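Long-range contacts in acinetobacter secreted protease CpaA (Acinetobacter nosocomialis M2, PDB 6O38), which is a zinc metalloprotease that is secreted, probably through the type II system, and is captured here with its chaperone CpaB: residues D376-S382 / A455-Q461; L433-S438 / C470-W474. One frame throughout, in Å; residues are numbered along the deposited sequence.

Interaction 1. Residues D376-S382 / A455-Q461; sequences DMLLVSS and ADGVYYQ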
# COMPACT_ATOMS: atom_id res chain seq x y z
N ASP A 376 21.14 -10.42 11.27
CA ASP A 376 20.56 -11.00 12.47
C ASP A 376 20.37 -9.93 13.53
O ASP A 376 21.28 -9.14 13.81
CB ASP A 376 21.46 -12.12 13.00
CG ASP A 376 21.42 -13.36 12.14
OD1 ASP A 376 20.46 -13.51 11.35
OD2 ASP A 376 22.35 -14.19 12.24
N MSE A 377 19.18 -9.90 14.13
CA MSE A 377 18.84 -8.87 15.10
C MSE A 377 18.48 -9.45 16.47
O MSE A 377 17.85 -10.50 16.56
CB MSE A 377 17.68 -8.01 14.59
CG MSE A 377 17.99 -7.23 13.32
SE MSE A 377 19.23 -5.76 13.60
CE MSE A 377 18.15 -4.69 14.82
N LEU A 378 18.89 -8.75 17.52
CA LEU A 378 18.52 -9.09 18.89
C LEU A 378 17.44 -8.11 19.35
O LEU A 378 17.67 -6.90 19.38
CB LEU A 378 19.73 -9.03 19.82
CG LEU A 378 19.43 -9.05 21.32
CD1 LEU A 378 18.75 -10.36 21.72
CD2 LEU A 378 20.69 -8.84 22.14
N LEU A 379 16.28 -8.65 19.71
CA LEU A 379 15.14 -7.83 20.13
C LEU A 379 15.12 -7.77 21.66
O LEU A 379 15.04 -8.80 22.33
CB LEU A 379 13.84 -8.41 19.59
CG LEU A 379 13.79 -8.62 18.08
CD1 LEU A 379 12.42 -9.13 17.64
CD2 LEU A 379 14.15 -7.34 17.34
N VAL A 380 15.18 -6.55 22.20
CA VAL A 380 15.17 -6.32 23.63
C VAL A 380 13.92 -5.52 23.98
O VAL A 380 13.68 -4.45 23.40
CB VAL A 380 16.44 -5.57 24.10
CG1 VAL A 380 16.47 -5.48 25.61
CG2 VAL A 380 17.68 -6.27 23.57
N SER A 381 13.13 -6.04 24.91
CA SER A 381 11.91 -5.39 25.36
C SER A 381 12.02 -5.06 26.84
O SER A 381 12.38 -5.93 27.65
CB SER A 381 10.68 -6.27 25.10
OG SER A 381 9.50 -5.49 25.05
N SER A 382 11.72 -3.82 27.20
CA SER A 382 11.79 -3.40 28.59
C SER A 382 10.68 -4.05 29.40
O SER A 382 9.56 -4.22 28.90
CB SER A 382 11.70 -1.88 28.69
OG SER A 382 11.68 -1.46 30.05
N ALA A 455 24.18 -12.12 17.10
CA ALA A 455 23.29 -11.10 16.55
C ALA A 455 24.11 -10.01 15.89
O ALA A 455 24.99 -9.41 16.53
CB ALA A 455 22.41 -10.53 17.65
N ASP A 456 23.84 -9.75 14.61
CA ASP A 456 24.55 -8.69 13.91
C ASP A 456 24.18 -7.32 14.45
O ASP A 456 24.99 -6.38 14.39
CB ASP A 456 24.26 -8.76 12.41
CG ASP A 456 24.91 -9.97 11.75
OD1 ASP A 456 26.11 -10.21 12.01
OD2 ASP A 456 24.22 -10.67 10.98
N GLY A 457 22.97 -7.18 15.00
CA GLY A 457 22.54 -5.92 15.57
C GLY A 457 21.59 -6.16 16.72
O GLY A 457 21.16 -7.28 16.99
N VAL A 458 21.26 -5.07 17.41
CA VAL A 458 20.37 -5.10 18.57
C VAL A 458 19.34 -3.99 18.41
O VAL A 458 19.66 -2.89 17.93
CB VAL A 458 21.16 -4.96 19.89
CG1 VAL A 458 22.17 -3.82 19.80
CG2 VAL A 458 20.22 -4.75 21.08
N TYR A 459 18.10 -4.27 18.80
CA TYR A 459 17.03 -3.29 18.78
C TYR A 459 16.28 -3.34 20.10
O TYR A 459 16.01 -4.42 20.63
CB TYR A 459 16.07 -3.54 17.61
CG TYR A 459 15.21 -2.35 17.27
CD1 TYR A 459 13.99 -2.15 17.90
CD2 TYR A 459 15.63 -1.42 16.33
CE1 TYR A 459 13.20 -1.06 17.59
CE2 TYR A 459 14.85 -0.32 16.02
CZ TYR A 459 13.63 -0.15 16.66
OH TYR A 459 12.85 0.94 16.35
N TYR A 460 15.94 -2.16 20.62
CA TYR A 460 15.41 -2.02 21.97
C TYR A 460 14.03 -1.37 21.92
O TYR A 460 13.85 -0.35 21.25
CB TYR A 460 16.36 -1.20 22.84
CG TYR A 460 15.85 -0.94 24.24
CD1 TYR A 460 15.71 -1.97 25.16
CD2 TYR A 460 15.52 0.35 24.65
CE1 TYR A 460 15.25 -1.74 26.44
CE2 TYR A 460 15.06 0.59 25.93
CZ TYR A 460 14.93 -0.46 26.82
OH TYR A 460 14.47 -0.22 28.10
N GLN A 461 13.08 -1.96 22.63
CA GLN A 461 11.72 -1.43 22.76
C GLN A 461 11.50 -1.09 24.23
O GLN A 461 11.37 -1.99 25.07
CB GLN A 461 10.69 -2.44 22.26
CG GLN A 461 9.25 -2.08 22.57
CD GLN A 461 8.27 -3.04 21.93
OE1 GLN A 461 7.78 -2.81 20.82
NE2 GLN A 461 7.97 -4.14 22.62
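Met377 (a selenomethionine) and Tyr459 meet on one face of a parallel strand pair: the Met377 chain, bent at chi2 and chi3, lays its CE 3.7 Å from Tyr459 CB, at the root of the ring. Because Gly457, opposite Met377, has no side chain, the selenium rests over its backbone. The Tyr459 ring leads away from strand 376-381 toward the zinc-binding helix, where it touches Met496 and Glu499, and its hydroxyl bonds Asn486. Farther along this face the extended Gln461 sends NE2 to Ser381 OG (3.2 Å), with the hydroxyl lying close to the amide plane; NE2 also bonds Ala394 O. The other face carries Leu378, Val380, Val458 and Tyr460. Val380 divides its methyls: CG1, anti to the backbone N (chi1 -174°), comes 3.6 Å from Tyr460 CD1 at the ring edge, near its plane, while CG2 meets Val458 CG2 at 3.9 Å. The Tyr460 hydroxyl passes alongside Ser382 CB and bonds Glu464. Between the faces, backbone bonds of 2.7 to 2.8 Å alternate from Gly457 N to Asp376 O through to Ser382 N and Gln461 O. At the start of the pair Asp456 OD2 takes Asp376 N on its anti side, at 3.1 Å. The two carboxylates lie nearly parallel with their OD2 atoms 4.2 Å apart; Asp376 is salt-bridged to Arg419 and Asp456 OD1 accepts Asn572 N. These central strands of a metzincin-type sheet thus have their main-chain groups joined in a regular ladder, and the Arg419 salt bridge probably offsets part of the charge gathered at one end.

Interaction 2. Residues L433-S438 / C470-W474; sequences LKEAIS and CGWAW
Trp472 lies under the first turn of helix 433-438, its indole passing beneath Lys434. Lys434 CB sits over one ring face, 4.2 Å from the centroid of the five-membered ring in a CH-pi contact, while the rest of that fully extended chain runs on past the indole and away, touching Asp467. Leu433 arrives from another direction: its CB is 3.8 Å from Trp472 CD1, and CD2 lies at the ring edge in plane, 3.4 Å from Cys470 O. With CG anti to the backbone N (chi1 -160°), the leucine reaches back past the indole edge toward the start of the strand, to that carbonyl. Strand 471-473 pairs antiparallel with 483-487 and is the short edge strand of the metzincin sheet, the one that in this fold borders the active-site cleft. Here Ala473, on the opposite side from Trp472, touches Glu499 and His502 of the zinc helix, and Cys470 is tied to Cys491 by a disulfide. The same edge meets the chaperone: CpaB packs Leu173 on Ile437 and Trp474, and the ring of its His175 meets that of Trp474. Within the contact Ile437 wedges between the two tryptophans, its CB 4.3 Å from Trp472 CB and its CG1 3.8 Å from Trp474 NE1. Trp474 swings its indole back to the helix and gives NE1-H to Ile437 O, a bond of 3.3 Å that is fairly straight at the hydrogen (161°) but reaches the oxygen from above the carbonyl plane. Beside it, Ser438 OG approaches the same ring in plane, 3.5 Å from CZ2.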
# COMPACT_ATOMS: atom_id res chain seq x y z
N LEU A 433 15.37 7.54 26.46
CA LEU A 433 15.66 6.67 25.32
C LEU A 433 16.95 7.10 24.63
O LEU A 433 17.70 6.26 24.13
CB LEU A 433 14.48 6.69 24.34
CG LEU A 433 14.39 5.51 23.37
CD1 LEU A 433 14.28 4.18 24.12
CD2 LEU A 433 13.21 5.68 22.42
N LYS A 434 17.22 8.41 24.62
CA LYS A 434 18.46 8.94 24.07
C LYS A 434 19.66 8.39 24.83
O LYS A 434 20.69 8.06 24.24
CB LYS A 434 18.45 10.46 24.20
CG LYS A 434 19.68 11.18 23.69
CD LYS A 434 19.53 12.68 23.94
CE LYS A 434 20.74 13.46 23.48
NZ LYS A 434 20.55 14.92 23.72
N GLU A 435 19.54 8.31 26.16
CA GLU A 435 20.60 7.72 26.97
C GLU A 435 20.70 6.21 26.75
O GLU A 435 21.80 5.65 26.80
CB GLU A 435 20.35 8.04 28.44
CG GLU A 435 21.57 7.94 29.33
CD GLU A 435 21.31 8.48 30.73
OE1 GLU A 435 20.13 8.63 31.09
OE2 GLU A 435 22.29 8.75 31.46
N ALA A 436 19.56 5.54 26.51
CA ALA A 436 19.58 4.08 26.38
C ALA A 436 20.34 3.64 25.13
O ALA A 436 21.00 2.59 25.15
CB ALA A 436 18.15 3.54 26.35
N ILE A 437 20.25 4.41 24.05
CA ILE A 437 20.93 4.02 22.82
C ILE A 437 22.44 4.09 23.00
O ILE A 437 23.19 3.40 22.30
CB ILE A 437 20.45 4.89 21.64
CG1 ILE A 437 20.59 4.13 20.32
CG2 ILE A 437 21.21 6.21 21.58
CD1 ILE A 437 19.68 2.93 20.23
N SER A 438 22.92 4.93 23.92
CA SER A 438 24.35 5.03 24.19
C SER A 438 24.84 3.88 25.06
O SER A 438 25.70 3.10 24.66
CB SER A 438 24.66 6.38 24.84
OG SER A 438 24.87 7.38 23.87
N CYS A 470 10.61 9.93 19.68
CA CYS A 470 10.37 8.58 20.18
C CYS A 470 11.25 7.51 19.54
O CYS A 470 11.06 6.33 19.83
CB CYS A 470 8.89 8.22 20.01
SG CYS A 470 8.20 8.20 18.33
N GLY A 471 12.19 7.88 18.68
CA GLY A 471 13.09 6.91 18.09
C GLY A 471 14.52 7.40 18.08
O GLY A 471 14.78 8.60 17.99
N TRP A 472 15.45 6.46 18.18
CA TRP A 472 16.87 6.78 18.16
C TRP A 472 17.65 5.65 17.50
O TRP A 472 17.34 4.48 17.71
CB TRP A 472 17.41 7.03 19.57
CG TRP A 472 16.83 8.25 20.23
CD1 TRP A 472 15.82 8.27 21.16
CD2 TRP A 472 17.20 9.61 20.01
NE1 TRP A 472 15.55 9.57 21.53
CE2 TRP A 472 16.38 10.41 20.83
CE3 TRP A 472 18.14 10.24 19.18
CZ2 TRP A 472 16.48 11.80 20.86
CZ3 TRP A 472 18.24 11.61 19.22
CH2 TRP A 472 17.41 12.38 20.05
N ALA A 473 18.66 6.02 16.71
CA ALA A 473 19.53 5.06 16.05
C ALA A 473 20.77 5.75 15.49
O ALA A 473 20.67 6.80 14.86
CB ALA A 473 18.79 4.33 14.93
N TRP A 474 21.94 5.16 15.72
CA TRP A 474 23.17 5.71 15.16
C TRP A 474 23.18 5.57 13.64
O TRP A 474 22.81 4.53 13.10
CB TRP A 474 24.39 5.00 15.76
CG TRP A 474 24.44 5.08 17.26
CD1 TRP A 474 24.08 4.11 18.15
CD2 TRP A 474 24.90 6.19 18.04
NE1 TRP A 474 24.28 4.55 19.43
CE2 TRP A 474 24.78 5.82 19.40
CE3 TRP A 474 25.40 7.46 17.73
CZ2 TRP A 474 25.14 6.68 20.44
CZ3 TRP A 474 25.76 8.31 18.76
CH2 TRP A 474 25.62 7.91 20.10

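How the interactions relate
Both contacts are mostly buried and belong to one metzincin-type sheet at different depths. Interaction 1 joins two neighbouring central strands, with strand 416-425 on one side and 483-487 on the other, and rests on main-chain hydrogen bonds with side chains sorted to two faces. Interaction 2 lies at the margin, where a helix covers the edge strand: there indoles and aliphatic groups do the work, a single hydrogen bond crosses between the segments, and Lys434 is exposed. Interaction 2 also meets CpaB, which does not reach interaction 1. They touch where the ring of Tyr460 packs on Leu433 and Ala436, so helix 433-438 packs both on strand 457-461 of interaction 1 and on strand 471-473.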